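ABC transporter substrate-binding protein (PDB 3LKV) probably binds an amino acid in the periplasm for an ABC importer, holding phenylalanine in the cleft between its two domains. Local coordinates at residues V13-E18 with F46-A51; A56-I61 with T78-A83; V74-P79 with V94-T99; T25-L30 with D242-G247. All blocks are in the same frame, centred on the assembly; numbering follows the deposited sequence.

Contact 1. Residues V13-E18 with F46-A51. With ZN (zinc ion), chain C.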
# COMPACT_ATOMS: atom_id res chain seq x y z
N VAL A 13 -6.22 -11.41 4.24
CA VAL A 13 -5.57 -12.09 3.17
C VAL A 13 -4.32 -12.77 3.65
O VAL A 13 -3.42 -12.12 4.19
CB VAL A 13 -5.16 -11.13 2.05
CG1 VAL A 13 -4.53 -11.93 0.90
CG2 VAL A 13 -6.36 -10.29 1.55
N SER A 14 -4.26 -14.09 3.49
CA SER A 14 -3.12 -14.86 3.84
C SER A 14 -2.48 -15.48 2.59
O SER A 14 -3.16 -16.12 1.79
CB SER A 14 -3.58 -15.98 4.73
OG SER A 14 -2.50 -16.80 5.16
N GLN A 15 -1.16 -15.37 2.49
CA GLN A 15 -0.41 -15.71 1.28
C GLN A 15 0.79 -16.50 1.72
O GLN A 15 1.49 -16.08 2.66
CB GLN A 15 0.04 -14.41 0.62
CG GLN A 15 0.59 -14.55 -0.69
CD GLN A 15 0.94 -13.21 -1.33
OE1 GLN A 15 0.11 -12.32 -1.37
NE2 GLN A 15 2.14 -13.09 -1.85
N ILE A 16 1.07 -17.64 1.09
CA ILE A 16 2.12 -18.51 1.58
C ILE A 16 3.50 -17.83 1.57
O ILE A 16 4.33 -18.02 2.49
CB ILE A 16 2.10 -19.89 0.85
CG1 ILE A 16 3.12 -20.86 1.41
CG2 ILE A 16 2.25 -19.72 -0.68
CD1 ILE A 16 2.99 -21.20 2.91
N VAL A 17 3.77 -17.07 0.51
CA VAL A 17 5.06 -16.42 0.34
C VAL A 17 4.87 -15.31 -0.67
O VAL A 17 3.93 -15.34 -1.48
CB VAL A 17 6.18 -17.44 -0.09
CG1 VAL A 17 6.04 -17.83 -1.56
CG2 VAL A 17 7.61 -16.84 0.16
N GLU A 18 5.74 -14.30 -0.62
CA GLU A 18 5.78 -13.27 -1.70
C GLU A 18 6.61 -13.77 -2.88
O GLU A 18 7.79 -13.88 -2.79
CB GLU A 18 6.34 -11.96 -1.15
CG GLU A 18 5.35 -11.45 -0.09
CD GLU A 18 5.72 -10.17 0.63
OE1 GLU A 18 6.84 -9.67 0.49
OE2 GLU A 18 4.84 -9.65 1.38
N PHE A 46 -8.25 -4.01 4.73
CA PHE A 46 -7.68 -5.09 3.94
C PHE A 46 -6.39 -5.46 4.69
O PHE A 46 -5.41 -4.77 4.62
CB PHE A 46 -7.39 -4.52 2.55
CG PHE A 46 -6.88 -5.47 1.57
CD1 PHE A 46 -7.73 -6.20 0.78
CD2 PHE A 46 -5.51 -5.59 1.35
CE1 PHE A 46 -7.24 -7.05 -0.21
CE2 PHE A 46 -5.01 -6.45 0.35
CZ PHE A 46 -5.87 -7.16 -0.43
N ASP A 47 -6.43 -6.51 5.46
CA ASP A 47 -5.25 -6.95 6.21
C ASP A 47 -4.62 -8.09 5.42
O ASP A 47 -5.30 -8.86 4.77
CB ASP A 47 -5.68 -7.49 7.57
CG ASP A 47 -6.22 -6.41 8.49
OD1 ASP A 47 -5.71 -5.29 8.43
OD2 ASP A 47 -7.12 -6.68 9.31
N TYR A 48 -3.32 -8.22 5.57
CA TYR A 48 -2.48 -9.02 4.74
C TYR A 48 -1.34 -9.60 5.61
O TYR A 48 -0.70 -8.89 6.36
CB TYR A 48 -1.92 -8.13 3.64
CG TYR A 48 -0.76 -8.77 2.99
CD1 TYR A 48 -0.92 -10.01 2.37
CD2 TYR A 48 0.51 -8.22 3.09
CE1 TYR A 48 0.17 -10.68 1.81
CE2 TYR A 48 1.62 -8.89 2.54
CZ TYR A 48 1.43 -10.11 1.92
OH TYR A 48 2.51 -10.76 1.34
N LYS A 49 -1.08 -10.89 5.48
CA LYS A 49 0.08 -11.52 6.12
C LYS A 49 0.70 -12.53 5.15
O LYS A 49 -0.04 -13.29 4.49
CB LYS A 49 -0.33 -12.23 7.41
CG LYS A 49 -0.63 -11.36 8.68
CD LYS A 49 0.59 -10.50 9.13
CE LYS A 49 0.43 -9.82 10.57
NZ LYS A 49 0.33 -10.91 11.61
N THR A 50 2.04 -12.57 5.11
CA THR A 50 2.72 -13.60 4.37
C THR A 50 3.29 -14.59 5.37
O THR A 50 3.79 -14.20 6.42
CB THR A 50 3.83 -13.09 3.43
OG1 THR A 50 4.61 -14.23 3.03
CG2 THR A 50 4.76 -12.06 4.14
N ALA A 51 3.22 -15.88 5.02
CA ALA A 51 3.77 -16.93 5.83
C ALA A 51 5.25 -17.13 5.58
O ALA A 51 5.87 -18.00 6.18
CB ALA A 51 3.01 -18.24 5.65
ZN ZN C . -6.63 -4.71 10.04
O HOH W 1 7.44 -13.69 1.97
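Tyr48 OH donates to Glu18 OE2 at 2.6 Å, reaching the anti lone pair of that oxygen; OE2 comes in at the ring edge, near its plane, and carboxylate and ring are nearly coplanar (13° apart). The two parallel strands exchange four hydrogen bonds: Val13 N to Asp47 O, Lys49 N to Val13 O (2.9 Å), Gln15 N to Lys49 O and Ala51 N to Gln15 O. Gln15 stretches out on the Tyr48 side, its CG anti to the backbone N (chi1 -170°), which places OE1 3.6 Å from Tyr48 CE1. Its NE2 donates almost straight (173°) to Val17 O, bracing the following turn, while OE1 and NE2 are also bonded to Arg26 and Asp23. One water joins Glu18 N to Thr50 OG1, which is also bonded to Gln52 N. Asp47 chelates zinc through OD1 (1.9 Å) and OD2, the latter also accepting from Lys10; Glu45, with Glu45 and Asp47 of the second subunit, completes the site. In the packing, Val13 CG2 sits over a face of the Phe46 ring, 4.1 Å from its centroid, and Ile16 CD1 meets Ala51 CB at 4.0 Å. These are the first and last strands of a beta-alpha-beta unit: helix 20-35 covers the face bearing Gln15 and Phe46, helix 55-66 that of Ser14 and Lys49, and strand 72-76 pairs with strand 9-15.

Contact 2. Residues A56-I61 with T78-A83; sequences AIAVQI and TPTAQA. With PHE (phenylalanine), chain B.
Water 2 is gripped by both helices, donating to Ala58 O at 2.8 Å and to Thr80 O at 3.1 Å, so these two carbonyls are bridged without any direct polar bond between the segments. The rest of the interface is made by small side chains. Ala58 CB points at the other helix and touches Thr80 CG2 at 3.8 Å; Ala83 CB points back and lies 3.4 Å from Ala58 O and 4.2 Å from Ala58 CB. Val59, whose CB points away, meets Ala83 CB mainly through its CA at 4.0 Å. With alanines at the centre, the axes approach to 8.5 Å at 42°. Both helices belong to the parallel alpha/beta domain of a periplasmic binding-protein fold, packed side by side on one face of its sheet, where Ile61 and Thr80 both touch Ser14. Thr80 turns its hydroxyl away from Ala58, to Ile76 O of the preceding strand. At the start of helix 78-87, Thr78 holds the bound phenylalanine: its backbone N donates to the ligand OXT at 168°, and its OG1, anti to its own carbonyl carbon (chi1 -68°), donates to the ligand O at 2.7 Å.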
# COMPACT_ATOMS: atom_id res chain seq x y z
N ALA A 56 4.19 -23.56 9.04
CA ALA A 56 3.83 -23.31 10.43
C ALA A 56 3.25 -21.91 10.59
O ALA A 56 2.22 -21.73 11.25
CB ALA A 56 5.04 -23.49 11.34
N ILE A 57 3.90 -20.93 9.98
CA ILE A 57 3.43 -19.55 10.04
C ILE A 57 2.07 -19.48 9.36
O ILE A 57 1.19 -18.78 9.84
CB ILE A 57 4.45 -18.54 9.45
CG1 ILE A 57 5.77 -18.69 10.21
CG2 ILE A 57 3.94 -17.01 9.60
CD1 ILE A 57 7.00 -17.85 9.56
N ALA A 58 1.88 -20.24 8.28
CA ALA A 58 0.56 -20.31 7.67
C ALA A 58 -0.53 -20.66 8.72
O ALA A 58 -1.61 -20.06 8.73
CB ALA A 58 0.58 -21.30 6.54
N VAL A 59 -0.23 -21.59 9.61
CA VAL A 59 -1.18 -22.00 10.63
C VAL A 59 -1.38 -20.86 11.64
O VAL A 59 -2.50 -20.50 11.98
CB VAL A 59 -0.70 -23.28 11.31
CG1 VAL A 59 -1.53 -23.60 12.64
CG2 VAL A 59 -0.75 -24.44 10.29
N GLN A 60 -0.29 -20.22 12.04
CA GLN A 60 -0.42 -19.12 12.99
C GLN A 60 -1.18 -17.93 12.44
O GLN A 60 -1.90 -17.27 13.16
CB GLN A 60 0.97 -18.75 13.53
CG GLN A 60 1.36 -19.87 14.52
CD GLN A 60 2.75 -19.78 15.10
OE1 GLN A 60 3.68 -19.34 14.43
NE2 GLN A 60 2.90 -20.23 16.38
N ILE A 61 -0.99 -17.65 11.16
CA ILE A 61 -1.71 -16.59 10.50
C ILE A 61 -3.20 -16.91 10.51
O ILE A 61 -4.02 -16.06 10.90
CB ILE A 61 -1.21 -16.38 9.09
CG1 ILE A 61 0.14 -15.68 9.12
CG2 ILE A 61 -2.20 -15.58 8.26
CD1 ILE A 61 0.84 -15.75 7.76
N THR A 78 -2.16 -22.66 -2.07
CA THR A 78 -2.75 -23.84 -1.45
C THR A 78 -2.47 -23.99 0.05
O THR A 78 -3.39 -24.27 0.83
CB THR A 78 -2.37 -25.12 -2.24
OG1 THR A 78 -3.02 -25.06 -3.51
CG2 THR A 78 -2.83 -26.37 -1.50
N PRO A 79 -1.21 -23.85 0.46
CA PRO A 79 -0.89 -24.15 1.87
C PRO A 79 -1.57 -23.16 2.83
O PRO A 79 -2.07 -23.55 3.86
CB PRO A 79 0.64 -24.09 1.94
CG PRO A 79 1.10 -24.11 0.55
CD PRO A 79 -0.01 -23.58 -0.33
N THR A 80 -1.69 -21.90 2.44
CA THR A 80 -2.32 -20.91 3.32
C THR A 80 -3.83 -21.12 3.27
O THR A 80 -4.46 -21.05 4.30
CB THR A 80 -1.93 -19.49 2.91
OG1 THR A 80 -1.51 -19.50 1.54
CG2 THR A 80 -0.70 -19.02 3.75
N ALA A 81 -4.38 -21.50 2.11
CA ALA A 81 -5.81 -21.83 2.07
C ALA A 81 -6.12 -23.00 2.97
O ALA A 81 -7.09 -22.96 3.70
CB ALA A 81 -6.30 -22.10 0.64
N GLN A 82 -5.28 -24.00 2.94
CA GLN A 82 -5.47 -25.17 3.74
C GLN A 82 -5.48 -24.83 5.20
O GLN A 82 -6.32 -25.37 5.97
CB GLN A 82 -4.40 -26.23 3.46
CG GLN A 82 -4.59 -26.96 2.11
CD GLN A 82 -3.49 -28.00 1.90
OE1 GLN A 82 -2.34 -27.68 2.05
NE2 GLN A 82 -3.85 -29.20 1.50
N ALA A 83 -4.57 -23.95 5.63
CA ALA A 83 -4.56 -23.57 7.05
C ALA A 83 -5.82 -22.81 7.44
O ALA A 83 -6.31 -22.91 8.59
CB ALA A 83 -3.32 -22.71 7.36
N PHE B . -1.29 -22.51 -7.80
CA PHE B . -0.25 -22.45 -6.70
C PHE B . -0.85 -23.09 -5.42
O PHE B . -1.85 -23.85 -5.56
CB PHE B . 0.26 -21.02 -6.47
CG PHE B . 1.26 -20.56 -7.54
CD1 PHE B . 2.56 -21.08 -7.56
CD2 PHE B . 0.90 -19.66 -8.51
CE1 PHE B . 3.45 -20.71 -8.52
CE2 PHE B . 1.78 -19.27 -9.47
CZ PHE B . 3.06 -19.79 -9.50
OXT PHE B . -0.38 -22.92 -4.27
O HOH W 2 -3.13 -19.29 6.45

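Contact 3. Residues V74-P79 with V94-T99; sequences VGIATP and VFTAVT. With PHE (phenylalanine), chain B.
Thr96 OG1 is anti to the backbone N (chi1 -169°), which leaves CG2 between the backbone N and the carbonyl carbon, while Ile76 CG1 is anti to its carbonyl carbon (chi1 -60°); the two side chains therefore lie alongside each other, pointing the same way, and Ile76 CG1 and Thr96 CG2 meet at a tight 3.5 Å. They belong to the first and last strands of a beta-alpha-beta unit, 72-76 and 93-98, linked by helix 78-87 in the parallel sheet of a periplasmic binding-protein domain. Gly75 is bonded through both its N and its O: Gly75 N to Val94 O and Thr96 N to Gly75 O (2.9 Å). Ala77 N continues the pairing, meeting Thr96 O at 3.0 Å and nearly straight (170°). Val74 CG1 reaches across to Thr96 CG2 at 4.1 Å, on the face that helices 20-35 and 243-258 cover; Thr96 OG1 is bonded to Thr250 of the latter.

Beyond Ala77 the C-terminal ends of the two strands lead into the ligand site. Val98 CG1 closes on Thr78 OG1 at 3.4 Å, the two side chains crossing at about a right angle, which backs the hydroxyl that binds the ligand carboxylate. The ligand O is also taken by Thr99 N, so the carboxylate is gripped by backbone N-H groups from both segments. Thr78 N lies in the first turn of helix 78-87, whose dipole would be expected to favour a negative charge. The ligand amino N donates to Ala97 O at 2.9 Å and to Thr99 OG1 at 2.8 Å.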
# COMPACT_ATOMS: atom_id res chain seq x y z
N VAL A 74 -9.28 -14.64 2.76
CA VAL A 74 -8.83 -14.94 1.41
C VAL A 74 -7.52 -15.72 1.54
O VAL A 74 -6.57 -15.25 2.23
CB VAL A 74 -8.60 -13.67 0.56
CG1 VAL A 74 -7.97 -14.07 -0.78
CG2 VAL A 74 -9.93 -12.91 0.33
N GLY A 75 -7.49 -16.91 0.99
CA GLY A 75 -6.26 -17.69 1.02
C GLY A 75 -5.66 -17.72 -0.37
O GLY A 75 -6.20 -18.36 -1.30
N ILE A 76 -4.53 -17.05 -0.53
CA ILE A 76 -3.87 -17.04 -1.79
C ILE A 76 -2.78 -18.15 -1.74
O ILE A 76 -1.82 -18.06 -0.95
CB ILE A 76 -3.20 -15.70 -2.04
CG1 ILE A 76 -4.19 -14.55 -2.05
CG2 ILE A 76 -2.43 -15.73 -3.33
CD1 ILE A 76 -3.52 -13.12 -2.25
N ALA A 77 -2.95 -19.16 -2.58
CA ALA A 77 -2.07 -20.33 -2.70
C ALA A 77 -2.54 -21.43 -1.75
O ALA A 77 -3.24 -21.19 -0.77
CB ALA A 77 -0.57 -19.98 -2.50
N THR A 78 -2.16 -22.66 -2.07
CA THR A 78 -2.75 -23.84 -1.45
C THR A 78 -2.47 -23.99 0.05
O THR A 78 -3.39 -24.27 0.83
CB THR A 78 -2.37 -25.12 -2.24
OG1 THR A 78 -3.02 -25.06 -3.51
CG2 THR A 78 -2.83 -26.37 -1.50
N PRO A 79 -1.21 -23.85 0.46
CA PRO A 79 -0.89 -24.15 1.87
C PRO A 79 -1.57 -23.16 2.83
O PRO A 79 -2.07 -23.55 3.86
CB PRO A 79 0.64 -24.09 1.94
CG PRO A 79 1.10 -24.11 0.55
CD PRO A 79 -0.01 -23.58 -0.33
N VAL A 94 -12.45 -17.55 0.68
CA VAL A 94 -12.32 -17.53 -0.77
C VAL A 94 -10.86 -17.83 -1.06
O VAL A 94 -9.98 -17.06 -0.70
CB VAL A 94 -12.61 -16.18 -1.33
CG1 VAL A 94 -12.36 -16.20 -2.83
CG2 VAL A 94 -14.08 -15.75 -0.96
N PHE A 95 -10.59 -18.96 -1.65
CA PHE A 95 -9.22 -19.25 -2.00
C PHE A 95 -9.03 -18.77 -3.41
O PHE A 95 -10.00 -18.56 -4.17
CB PHE A 95 -8.89 -20.74 -1.91
CG PHE A 95 -9.79 -21.63 -2.75
CD1 PHE A 95 -9.61 -21.73 -4.12
CD2 PHE A 95 -10.79 -22.36 -2.17
CE1 PHE A 95 -10.40 -22.53 -4.87
CE2 PHE A 95 -11.61 -23.19 -2.93
CZ PHE A 95 -11.41 -23.27 -4.28
N THR A 96 -7.77 -18.55 -3.74
CA THR A 96 -7.39 -18.07 -5.02
C THR A 96 -6.00 -18.52 -5.41
O THR A 96 -5.18 -18.78 -4.59
CB THR A 96 -7.60 -16.54 -5.12
OG1 THR A 96 -7.46 -16.16 -6.49
CG2 THR A 96 -6.61 -15.72 -4.24
N ALA A 97 -5.79 -18.70 -6.69
CA ALA A 97 -4.57 -19.22 -7.25
C ALA A 97 -4.25 -20.55 -6.63
O ALA A 97 -3.08 -20.84 -6.30
CB ALA A 97 -3.39 -18.17 -7.09
N VAL A 98 -5.29 -21.36 -6.47
CA VAL A 98 -5.10 -22.74 -5.99
C VAL A 98 -5.21 -23.74 -7.15
O VAL A 98 -6.22 -23.79 -7.88
CB VAL A 98 -6.10 -23.09 -4.91
CG1 VAL A 98 -6.15 -24.62 -4.70
CG2 VAL A 98 -5.80 -22.26 -3.61
N THR A 99 -4.18 -24.55 -7.33
CA THR A 99 -4.06 -25.41 -8.48
C THR A 99 -5.19 -26.46 -8.56
O THR A 99 -5.84 -26.61 -9.60
CB THR A 99 -2.68 -26.11 -8.45
OG1 THR A 99 -1.65 -25.14 -8.79
CG2 THR A 99 -2.67 -27.35 -9.33
N PHE B . -1.29 -22.51 -7.80
CA PHE B . -0.25 -22.45 -6.70
C PHE B . -0.85 -23.09 -5.42
O PHE B . -1.85 -23.85 -5.56
CB PHE B . 0.26 -21.02 -6.47
CG PHE B . 1.26 -20.56 -7.54
CD1 PHE B . 2.56 -21.08 -7.56
CD2 PHE B . 0.90 -19.66 -8.51
CE1 PHE B . 3.45 -20.71 -8.52
CE2 PHE B . 1.78 -19.27 -9.47
CZ PHE B . 3.06 -19.79 -9.50
OXT PHE B . -0.38 -22.92 -4.27

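Contact 4. Residues T25-L30 with D242-G247. With PHE (phenylalanine), chain B.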
# COMPACT_ATOMS: atom_id res chain seq x y z
N THR A 25 -1.74 -11.48 -7.91
CA THR A 25 -3.05 -11.90 -7.55
C THR A 25 -3.59 -10.99 -6.46
O THR A 25 -4.72 -10.54 -6.53
CB THR A 25 -3.06 -13.34 -7.05
OG1 THR A 25 -2.57 -14.19 -8.10
CG2 THR A 25 -4.44 -13.77 -6.71
N ARG A 26 -2.76 -10.70 -5.47
CA ARG A 26 -3.17 -9.85 -4.37
C ARG A 26 -3.47 -8.42 -4.82
O ARG A 26 -4.41 -7.81 -4.34
CB ARG A 26 -2.11 -9.86 -3.27
CG ARG A 26 -2.56 -9.12 -2.03
CD ARG A 26 -1.71 -9.29 -0.85
NE ARG A 26 -0.63 -8.30 -0.83
CZ ARG A 26 0.63 -8.56 -1.17
NH1 ARG A 26 0.99 -9.76 -1.59
NH2 ARG A 26 1.52 -7.61 -1.12
N GLN A 27 -2.67 -7.87 -5.73
CA GLN A 27 -2.93 -6.52 -6.24
C GLN A 27 -4.24 -6.49 -7.02
O GLN A 27 -5.05 -5.53 -6.95
CB GLN A 27 -1.80 -6.08 -7.16
CG GLN A 27 -1.90 -4.60 -7.60
CD GLN A 27 -1.88 -3.63 -6.42
OE1 GLN A 27 -0.90 -3.58 -5.70
NE2 GLN A 27 -2.95 -2.83 -6.25
N GLY A 28 -4.43 -7.53 -7.80
CA GLY A 28 -5.67 -7.68 -8.55
C GLY A 28 -6.92 -7.72 -7.68
O GLY A 28 -7.95 -7.12 -8.01
N LEU A 29 -6.81 -8.41 -6.55
CA LEU A 29 -7.89 -8.47 -5.62
C LEU A 29 -8.24 -7.07 -5.06
O LEU A 29 -9.41 -6.69 -4.97
CB LEU A 29 -7.53 -9.42 -4.50
CG LEU A 29 -8.49 -9.39 -3.30
CD1 LEU A 29 -9.91 -9.73 -3.73
CD2 LEU A 29 -7.98 -10.38 -2.23
N LEU A 30 -7.19 -6.37 -4.62
CA LEU A 30 -7.32 -5.05 -4.11
C LEU A 30 -7.97 -4.09 -5.13
O LEU A 30 -8.89 -3.36 -4.78
CB LEU A 30 -5.94 -4.54 -3.68
CG LEU A 30 -5.89 -3.17 -2.97
CD1 LEU A 30 -6.65 -3.30 -1.58
CD2 LEU A 30 -4.42 -2.65 -2.79
N ASP A 242 -2.83 -15.11 -16.29
CA ASP A 242 -2.66 -13.73 -15.91
C ASP A 242 -3.14 -13.63 -14.45
O ASP A 242 -4.33 -13.59 -14.19
CB ASP A 242 -3.48 -12.81 -16.84
CG ASP A 242 -3.37 -11.34 -16.46
OD1 ASP A 242 -2.90 -11.01 -15.34
OD2 ASP A 242 -3.76 -10.52 -17.30
N TYR A 243 -2.20 -13.63 -13.51
CA TYR A 243 -2.59 -13.73 -12.10
C TYR A 243 -3.25 -12.42 -11.62
O TYR A 243 -4.05 -12.44 -10.68
CB TYR A 243 -1.42 -14.19 -11.22
CG TYR A 243 -1.18 -15.66 -11.37
CD1 TYR A 243 -0.31 -16.16 -12.33
CD2 TYR A 243 -1.87 -16.55 -10.59
CE1 TYR A 243 -0.14 -17.55 -12.48
CE2 TYR A 243 -1.73 -17.91 -10.73
CZ TYR A 243 -0.88 -18.43 -11.68
OH TYR A 243 -0.73 -19.79 -11.80
N TYR A 244 -2.93 -11.28 -12.26
CA TYR A 244 -3.59 -10.02 -11.87
C TYR A 244 -5.09 -10.18 -12.14
O TYR A 244 -5.88 -9.87 -11.30
CB TYR A 244 -2.97 -8.81 -12.57
CG TYR A 244 -3.68 -7.53 -12.29
CD1 TYR A 244 -3.37 -6.77 -11.18
CD2 TYR A 244 -4.68 -7.07 -13.12
CE1 TYR A 244 -4.04 -5.58 -10.90
CE2 TYR A 244 -5.34 -5.85 -12.87
CZ TYR A 244 -5.03 -5.13 -11.74
OH TYR A 244 -5.69 -3.93 -11.47
N GLN A 245 -5.47 -10.72 -13.29
CA GLN A 245 -6.89 -10.86 -13.62
C GLN A 245 -7.59 -11.87 -12.76
O GLN A 245 -8.79 -11.74 -12.49
CB GLN A 245 -7.11 -11.22 -15.10
CG GLN A 245 -6.79 -10.07 -16.09
CD GLN A 245 -7.49 -8.73 -15.73
OE1 GLN A 245 -8.61 -8.71 -15.23
NE2 GLN A 245 -6.79 -7.64 -15.96
N ILE A 246 -6.88 -12.91 -12.39
CA ILE A 246 -7.43 -13.87 -11.41
C ILE A 246 -7.72 -13.16 -10.09
O ILE A 246 -8.73 -13.39 -9.46
CB ILE A 246 -6.42 -15.02 -11.14
CG1 ILE A 246 -6.29 -15.92 -12.37
CG2 ILE A 246 -6.82 -15.83 -9.85
CD1 ILE A 246 -5.09 -16.96 -12.25
N GLY A 247 -6.83 -12.29 -9.66
CA GLY A 247 -7.11 -11.49 -8.47
C GLY A 247 -8.35 -10.62 -8.67
O GLY A 247 -9.21 -10.58 -7.81
N PHE B . -1.29 -22.51 -7.80
CA PHE B . -0.25 -22.45 -6.70
C PHE B . -0.85 -23.09 -5.42
O PHE B . -1.85 -23.85 -5.56
CB PHE B . 0.26 -21.02 -6.47
CG PHE B . 1.26 -20.56 -7.54
CD1 PHE B . 2.56 -21.08 -7.56
CD2 PHE B . 0.90 -19.66 -8.51
CE1 PHE B . 3.45 -20.71 -8.52
CE2 PHE B . 1.78 -19.27 -9.47
CZ PHE B . 3.06 -19.79 -9.50
OXT PHE B . -0.38 -22.92 -4.27
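Helices 25-30 and 243-247 approach to 6.4 Å at 38°, with Gly28 and Gly247 facing each other at 4.1 Å between CA atoms. In the absence of side chains at both positions the backbones touch, and CA-H...O contacts run both ways: Gly247 CA to Thr25 O at 3.2 Å, Thr25 CA to Tyr243 O at 3.3 Å, and Leu29 CA to Gly247 O and Gly28 CA to Tyr244 O besides. The helices are held here by van der Waals and C-H...O contacts, with no conventional hydrogen bond between the segments.

Among the side chains, Thr25 OG1 comes in at the edge of the Tyr243 ring, 3.3 Å from Tyr243 CB, while being hydrogen-bonded to Ala21 O within its own helix. Tyr244 has its CG anti to the backbone N (chi1 175°), which swings the ring back over the neighbouring helix; one face lies on Gly28 CA, with CE1 at 3.5 Å. Gln27 CG touches the same ring at CE1, 4.1 Å away, its amide turned only 19° from the ring plane. Asp31 receives both the Tyr244 hydroxyl and Gln27 NE2. The end of the Tyr243 side chain leads away from helix 25-30 to line the ligand pocket, its OH 3.5 Å from CE2 of the bound phenylalanine and hydrogen-bonded to Asp122. Helix 243-258, which follows strand 237-240 of the second sheet, thus returns to the parallel sheet beside helix 20-35: Thr25 and Ile246 both rest on Thr96 of strand 93-98, and Leu29 packs on Val74 of strand 72-76.

How the contacts relate
From the N terminus, contact 1 closes the first loop, pairing strand 9-15 with strand 44-50 across helix 20-35. Contact 2 follows in series, setting helix 55-66 against helix 78-87, and contact 3 opens just before contact 2 ends, sharing Thr78 and Pro79 while pairing strands 72-76 and 93-98. Contact 4 returns from far along the chain, bringing helix 243-258 onto helix 20-35: contacts 2 and 3 nest inside its loop, and contact 1 crosses it. Contacts 1 and 3 extend one sheet, since strands 9-15 and 72-76 are neighbours; contacts 2 and 4 cover its two faces, and contacts 2, 3 and 4 all reach the bound phenylalanine.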